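Local coordinates for protein 2-keto-3-deoxygluconate kinase (Thermotoga maritima, PDB 2AFB) that probably phosphorylates the sugar acid 2-keto-3-deoxygluconate at the expense of ATP, as a carbohydrate kinase of the pfkB (ribokinase-like) family, at residues A[118-121]-A[122-125]. Numbering follows the deposited sequence.
Sequences AHSA and ISEA
S120 and E124 close a single helix-like turn, a compact example of how a serine can hold the turn that follows it: E124 N donates to S120 O over 3.2 Å, nearly along the C=O axis, and a weak second branch of the same N-H reaches A121 O. With S120 OG also accepting from S123 N at 3.2 Å (N-H...O 151°), the residues form an ST motif, in which a serine binds the following turn through both its carbonyl and its hydroxyl. A type I turn from I122 to A125 overlaps it, A125 N bonding to I122 O. The loop follows strand 112-116, the outermost strand, within this chain, of the four-stranded sheet, and leads toward helix 132-135.

The two serines interlock. S120 chi1 of 66° tucks OG between N and C, which directs it at the N-H of S123; the same oxygen also hydrogen-bonds to E20 OE2. S123 OG answers by donating to S120 O over only 2.7 Å, in the carbonyl plane and on a lone pair. The carbonyl oxygen of the buried S120 thus has two donors, a backbone N-H and a hydroxyl. The methyl I122 CG2 rests against S120 OG, while the I122 side chain packs on T65 and E20.

Outside the ST motif, E124 reaches back over the turn to H119. Its carboxylate is turned 75° from the imidazole, with E124 OE2 beside the ring, close to its level, and 3.8 Å from H119 CB. The H119 ring stacks on H119 of the second subunit, placing the loop at a subunit boundary. Waters complete the link: one donates to both E124 OE1 and H119 O, and another lies 2.6 Å from H119 ND1 while donating to E124 OE2.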
loop_
_atom_site.group_PDB
_atom_site.type_symbol
_atom_site.label_atom_id
_atom_site.label_comp_id
_atom_site.label_asym_id
_atom_site.label_seq_id
_atom_site.Cartn_x
_atom_site.Cartn_y
_atom_site.Cartn_z
ATOM N N ALA A 118 20.750 20.897 -5.032
ATOM C CA ALA A 118 21.283 22.164 -5.524
ATOM C C ALA A 118 20.200 23.220 -5.677
ATOM O O ALA A 118 19.076 22.934 -6.003
ATOM C CB ALA A 118 21.995 21.949 -6.815
ATOM N N HIS A 119 20.546 24.444 -5.361
ATOM C CA HIS A 119 19.668 25.599 -5.536
ATOM C C HIS A 119 18.501 25.594 -4.563
ATOM O O HIS A 119 17.537 26.305 -4.769
ATOM C CB HIS A 119 19.171 25.713 -6.992
ATOM C CG HIS A 119 20.249 25.556 -8.010
ATOM N ND1 HIS A 119 21.245 26.494 -8.194
ATOM C CD2 HIS A 119 20.483 24.573 -8.916
ATOM C CE1 HIS A 119 22.055 26.087 -9.158
ATOM N NE2 HIS A 119 21.609 24.929 -9.619
ATOM N N SER A 120 18.628 24.815 -3.493
ATOM C CA SER A 120 17.674 24.816 -2.400
ATOM C C SER A 120 17.683 26.161 -1.702
ATOM O O SER A 120 18.677 26.908 -1.758
ATOM C CB SER A 120 18.026 23.726 -1.351
ATOM O OG SER A 120 19.269 24.029 -0.690
ATOM N N ALA A 121 16.577 26.446 -1.004
ATOM C CA ALA A 121 16.414 27.702 -0.305
ATOM C C ALA A 121 17.569 27.935 0.709
ATOM O O ALA A 121 18.076 29.039 0.842
ATOM C CB ALA A 121 15.030 27.721 0.388
ATOM N N ILE A 122 17.986 26.898 1.420
ATOM C CA ILE A 122 19.077 27.073 2.385
ATOM C C ILE A 122 20.398 27.328 1.662
ATOM O O ILE A 122 21.200 28.135 2.128
ATOM C CB ILE A 122 19.179 25.880 3.406
ATOM C CG1 ILE A 122 20.316 26.062 4.419
ATOM C CG2 ILE A 122 19.409 24.539 2.707
ATOM C CD1 ILE A 122 20.059 27.113 5.419
ATOM N N SER A 123 20.617 26.652 0.534
ATOM C CA SER A 123 21.863 26.787 -0.222
ATOM C C SER A 123 22.090 28.227 -0.650
ATOM O O SER A 123 23.212 28.666 -0.651
ATOM C CB SER A 123 21.938 25.837 -1.423
ATOM O OG SER A 123 21.187 26.278 -2.524
ATOM N N GLU A 124 21.001 28.935 -0.919
ATOM C CA GLU A 124 20.982 30.307 -1.380
ATOM C C GLU A 124 20.675 31.287 -0.230
ATOM O O GLU A 124 20.430 32.485 -0.462
ATOM C CB GLU A 124 19.888 30.425 -2.475
ATOM C CG GLU A 124 20.146 29.477 -3.631
ATOM C CD GLU A 124 19.264 29.739 -4.833
ATOM O OE1 GLU A 124 18.172 30.325 -4.638
ATOM O OE2 GLU A 124 19.670 29.350 -5.970
ATOM N N ALA A 125 20.684 30.800 1.009
ATOM C CA ALA A 125 20.429 31.697 2.149
ATOM C C ALA A 125 21.524 32.792 2.298
ATOM O O ALA A 125 22.703 32.607 1.925
ATOM C CB ALA A 125 20.272 30.924 3.426
HETATM O O HOH W 1 23.413 24.901 -4.625
HETATM O O HOH W 2 16.057 28.540 -3.587
HETATM O O HOH W 3 21.982 28.223 -6.414
#